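Local coordinates for protein 3-methylaspartate ammonia-lyase (Citrobacter amalonaticus, PDB 1KKO) that catalyses the reversible, magnesium-dependent anti elimination of ammonia from (2S,3S)-3-methyl-L-aspartate to give mesaconate, working as a homodimer of the enolase superfamily, at residues G358-C361 with N362-E365; G394-I397 with V398-M402. All coordinates share one frame; numbering follows the deposited sequence.

How the interactions relate
Interaction 1 comes first along the chain: residues 358-365 leave the seventh strand of the TIM barrel, 354-357, and turn within a few residues into the start of helix 365-378. The chain then runs through this helix and the eighth strand, 382-384, before reaching interaction 2, where 394-402 wind through helix 392-410. The two contacts therefore lie in series, neither enclosing nor crossing the other, and each closes only a local turn. Their centres are about 12 Å apart, and they meet where Glu365 CB packs on Ile397 CD1 at 3.8 Å. The first shapes the active site, the second part of the dimer interface, and both touch the second subunit.

Interaction 1. Residues G358-C361 with N362-E365; sequences GGTC and NETE. With SO4 (sulfate ion), chain C.
Thr360 and Glu363 meet in the substrate-binding loop at the C-terminal end of the seventh barrel strand, where a type I beta turn from Thr360 to Glu363 folds the chain back. The Thr360 hydroxyl also forms an ST turn: OG1, set opposite the backbone N about CA-CB (chi1 178°), accepts the N-H of Asn362 at 3.0 Å in a nearly straight bond (166°). The same oxygen takes a second N-H from Gln73 and gives its proton to sulfate O1 in a short bond, OG1 to O1 2.5 Å. Next to it, Cys361 N points almost straight at sulfate O3, 2.7 Å away.

The Glu363 side chain reaches back from the far end of the turn. Its CG sits between the backbone N and the carbonyl carbon (chi1 59°), and the extended chain beyond passes Thr360 CG2, bringing the carboxylate back to the N-H of Thr360 and the CA of Gly359. OE1 uses its anti lone pair to accept that N-H, Thr360 N to Glu363 OE1 3.0 Å, and lies against the bare CA of Gly359, 3.4 Å away.

Thr360 and Cys361 are substrate-binding residues, and the sulfate, probably from the crystallisation liquor, also bonds to Lys331, the proton acceptor, and Gln172, which binds the substrate. Glu363 OE1 pairs with Lys386 while OE2 is bonded to Ser367 and Tyr132, so both carboxylate oxygens are tied down. Asn362 OD1 bonds to Ser13 on strand 3-18, joining the loop to the N-terminal region. Just beyond, Thr364 OG1 caps Ser367 N, starting helix 365-378.

Interaction 2. Residues G394-I397 with V398-M402; sequences GLNI and VFNEM
Val398 N donates to Gly394 O at 2.9 Å in a nearly straight bond (167°), and Phe399 N to Leu395 O at 2.8 Å, short but bent, both backbone bonds of helix 392-410. The next two bonds are longer: Asn400 N reaches Asn396 O at 3.3 Å, standing well out of the carbonyl plane, and the bond from Glu401 N to Ile397 O is weak.

On the face of the helix turned to the second subunit, Asn396 and Asn400 place their amides one turn apart. Asn396 CG swings opposite its backbone N (chi1 -179°), which carries OD1 along the helix to within 3.0 Å of Asn400 ND2. The angle is too poor for a hydrogen bond, and the two amide planes stand 49° apart. Each amide instead serves the dimer: Asn396 ND2 bonds to Ser14 OG of the second subunit, and Asn400 ND2 to the carbonyl O of Tyr12 of that subunit. The asparagines thus form two polar contacts, one helical turn apart, with strand 3-18 of the partner.

Next round the helix, Leu395 and Phe399 run alongside each other in the same direction, and Leu395 CD1 rests on Phe399 CB at 3.7 Å. Asn400 OD1 lies in the plane of the Phe399 ring at its edge, and the ring meets that of Tyr12 of the second subunit at an oblique tilt. Ile397 packs on Ala368 and Val398 on Val372, both of helix 365-378. Glu401 OE2 bonds to His373 of helix 365-378, and OE1 forms a salt bridge with Arg404 of its own helix 392-410.

This is the i to i+4 pattern of an alpha helix, here the one after the eighth strand of a TIM barrel, packed on its neighbouring helix and on the partner subunit.

Interaction 1. Residues G358-C361 with N362-E365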
loop_
_atom_site.group_PDB
_atom_site.type_symbol
_atom_site.label_atom_id
_atom_site.label_comp_id
_atom_site.label_asym_id
_atom_site.label_seq_id
_atom_site.Cartn_x
_atom_site.Cartn_y
_atom_site.Cartn_z
ATOM N N GLY A 358 -9.010 -14.802 -2.101
ATOM C CA GLY A 358 -7.977 -14.132 -2.853
ATOM C C GLY A 358 -8.317 -12.687 -3.150
ATOM O O GLY A 358 -8.746 -11.941 -2.272
ATOM N N GLY A 359 -8.138 -12.305 -4.398
ATOM C CA GLY A 359 -8.325 -10.926 -4.791
ATOM C C GLY A 359 -7.299 -10.558 -5.837
ATOM O O GLY A 359 -6.844 -11.412 -6.608
ATOM N N THR A 360 -6.928 -9.285 -5.874
ATOM C CA THR A 360 -6.042 -8.798 -6.910
ATOM C C THR A 360 -5.104 -7.741 -6.389
ATOM O O THR A 360 -5.421 -7.003 -5.453
ATOM C CB THR A 360 -6.898 -8.232 -8.059
ATOM O OG1 THR A 360 -6.064 -7.689 -9.101
ATOM C CG2 THR A 360 -7.813 -7.094 -7.595
ATOM N N CYS A 361 -3.935 -7.659 -7.004
ATOM C CA CYS A 361 -3.039 -6.537 -6.757
ATOM C C CYS A 361 -3.679 -5.219 -7.181
ATOM O O CYS A 361 -3.283 -4.164 -6.709
ATOM C CB CYS A 361 -1.712 -6.701 -7.499
ATOM S SG CYS A 361 -1.824 -6.838 -9.290
ATOM N N ASN A 362 -4.694 -5.282 -8.038
ATOM C CA ASN A 362 -5.288 -4.087 -8.611
ATOM C C ASN A 362 -6.494 -3.549 -7.867
ATOM O O ASN A 362 -7.261 -2.799 -8.437
ATOM C CB ASN A 362 -5.669 -4.313 -10.074
ATOM C CG ASN A 362 -5.922 -3.019 -10.806
ATOM O OD1 ASN A 362 -5.197 -2.033 -10.614
ATOM N ND2 ASN A 362 -6.941 -3.016 -11.657
ATOM N N GLU A 363 -6.652 -3.896 -6.597
ATOM C CA GLU A 363 -7.742 -3.339 -5.817
ATOM C C GLU A 363 -7.186 -2.266 -4.876
ATOM O O GLU A 363 -6.208 -1.613 -5.234
ATOM C CB GLU A 363 -8.636 -4.414 -5.189
ATOM C CG GLU A 363 -7.996 -5.407 -4.249
ATOM C CD GLU A 363 -9.021 -6.456 -3.835
ATOM O OE1 GLU A 363 -8.881 -7.644 -4.210
ATOM O OE2 GLU A 363 -9.974 -6.080 -3.134
ATOM N N THR A 364 -7.820 -2.025 -3.730
ATOM C CA THR A 364 -7.466 -0.858 -2.918
ATOM C C THR A 364 -7.259 -1.188 -1.458
ATOM O O THR A 364 -7.499 -2.290 -1.001
ATOM C CB THR A 364 -8.540 0.239 -2.987
ATOM O OG1 THR A 364 -9.691 -0.168 -2.220
ATOM C CG2 THR A 364 -9.018 0.486 -4.399
ATOM N N GLU A 365 -6.815 -0.186 -0.713
ATOM C CA GLU A 365 -6.630 -0.336 0.714
ATOM C C GLU A 365 -7.965 -0.575 1.407
ATOM O O GLU A 365 -8.045 -1.351 2.354
ATOM C CB GLU A 365 -5.856 0.853 1.302
ATOM C CG GLU A 365 -6.643 2.058 1.813
ATOM C CD GLU A 365 -7.294 2.938 0.760
ATOM O OE1 GLU A 365 -7.457 2.522 -0.405
ATOM O OE2 GLU A 365 -7.677 4.067 1.133
HETATM S S SO4 C . -3.888 -10.553 -9.616
HETATM O O1 SO4 C . -5.105 -9.831 -10.065
HETATM O O2 SO4 C . -3.034 -10.590 -10.863
HETATM O O3 SO4 C . -3.218 -9.812 -8.554
HETATM O O4 SO4 C . -4.139 -11.948 -9.182
#

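Interaction 2. Residues G394-I397 with V398-M402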
loop_
_atom_site.group_PDB
_atom_site.type_symbol
_atom_site.label_atom_id
_atom_site.label_comp_id
_atom_site.label_asym_id
_atom_site.label_seq_id
_atom_site.Cartn_x
_atom_site.Cartn_y
_atom_site.Cartn_z
ATOM N N GLY A 394 0.729 -4.148 1.063
ATOM C CA GLY A 394 -0.401 -5.045 1.256
ATOM C C GLY A 394 -0.315 -5.757 2.591
ATOM O O GLY A 394 -1.340 -5.981 3.233
ATOM N N LEU A 395 0.878 -6.139 3.022
ATOM C CA LEU A 395 0.978 -6.836 4.293
ATOM C C LEU A 395 0.599 -5.873 5.416
ATOM O O LEU A 395 -0.140 -6.223 6.336
ATOM C CB LEU A 395 2.382 -7.400 4.523
ATOM C CG LEU A 395 2.524 -8.133 5.862
ATOM C CD1 LEU A 395 1.765 -9.462 5.863
ATOM C CD2 LEU A 395 3.998 -8.329 6.205
ATOM N N ASN A 396 1.130 -4.665 5.360
ATOM C CA ASN A 396 0.773 -3.643 6.329
ATOM C C ASN A 396 -0.751 -3.511 6.399
ATOM O O ASN A 396 -1.334 -3.498 7.471
ATOM C CB ASN A 396 1.456 -2.345 5.864
ATOM C CG ASN A 396 1.223 -1.161 6.761
ATOM O OD1 ASN A 396 0.333 -1.134 7.635
ATOM N ND2 ASN A 396 2.043 -0.141 6.544
ATOM N N ILE A 397 -1.405 -3.403 5.248
ATOM C CA ILE A 397 -2.856 -3.233 5.209
ATOM C C ILE A 397 -3.609 -4.444 5.778
ATOM O O ILE A 397 -4.478 -4.298 6.631
ATOM C CB ILE A 397 -3.287 -2.935 3.749
ATOM C CG1 ILE A 397 -2.860 -1.510 3.353
ATOM C CG2 ILE A 397 -4.794 -3.148 3.550
ATOM C CD1 ILE A 397 -2.747 -1.304 1.883
ATOM N N VAL A 398 -3.282 -5.634 5.302
ATOM C CA VAL A 398 -4.041 -6.835 5.668
ATOM C C VAL A 398 -3.687 -7.347 7.067
ATOM O O VAL A 398 -4.574 -7.545 7.906
ATOM C CB VAL A 398 -3.855 -7.919 4.611
ATOM C CG1 VAL A 398 -4.492 -9.205 5.058
ATOM C CG2 VAL A 398 -4.477 -7.474 3.308
ATOM N N PHE A 399 -2.408 -7.566 7.331
ATOM C CA PHE A 399 -1.987 -8.085 8.627
ATOM C C PHE A 399 -2.387 -7.149 9.748
ATOM O O PHE A 399 -2.918 -7.600 10.765
ATOM C CB PHE A 399 -0.479 -8.270 8.601
ATOM C CG PHE A 399 0.123 -8.966 9.795
ATOM C CD1 PHE A 399 0.044 -10.339 9.931
ATOM C CD2 PHE A 399 0.861 -8.258 10.721
ATOM C CE1 PHE A 399 0.646 -10.982 10.987
ATOM C CE2 PHE A 399 1.473 -8.915 11.787
ATOM C CZ PHE A 399 1.345 -10.269 11.914
ATOM N N ASN A 400 -2.136 -5.851 9.598
ATOM C CA ASN A 400 -2.409 -4.958 10.716
ATOM C C ASN A 400 -3.899 -4.792 10.959
ATOM O O ASN A 400 -4.320 -4.685 12.096
ATOM C CB ASN A 400 -1.728 -3.608 10.546
ATOM C CG ASN A 400 -0.219 -3.705 10.440
ATOM O OD1 ASN A 400 0.386 -4.781 10.532
ATOM N ND2 ASN A 400 0.406 -2.546 10.272
ATOM N N GLU A 401 -4.714 -4.705 9.911
ATOM C CA GLU A 401 -6.153 -4.625 10.131
ATOM C C GLU A 401 -6.633 -5.898 10.823
ATOM O O GLU A 401 -7.473 -5.855 11.730
ATOM C CB GLU A 401 -6.930 -4.443 8.830
ATOM C CG GLU A 401 -8.438 -4.376 9.023
ATOM C CD GLU A 401 -8.922 -3.083 9.679
ATOM O OE1 GLU A 401 -8.105 -2.165 9.905
ATOM O OE2 GLU A 401 -10.140 -2.940 9.918
HETATM N N MSE A 402 -6.091 -7.040 10.413
HETATM C CA MSE A 402 -6.478 -8.310 11.009
HETATM C C MSE A 402 -6.180 -8.309 12.495
HETATM O O MSE A 402 -7.043 -8.646 13.322
HETATM C CB MSE A 402 -5.722 -9.431 10.313
HETATM C CG MSE A 402 -6.142 -10.817 10.726
HETATM SE SE MSE A 402 -5.126 -12.187 9.794
HETATM C CE MSE A 402 -3.403 -11.981 10.746
#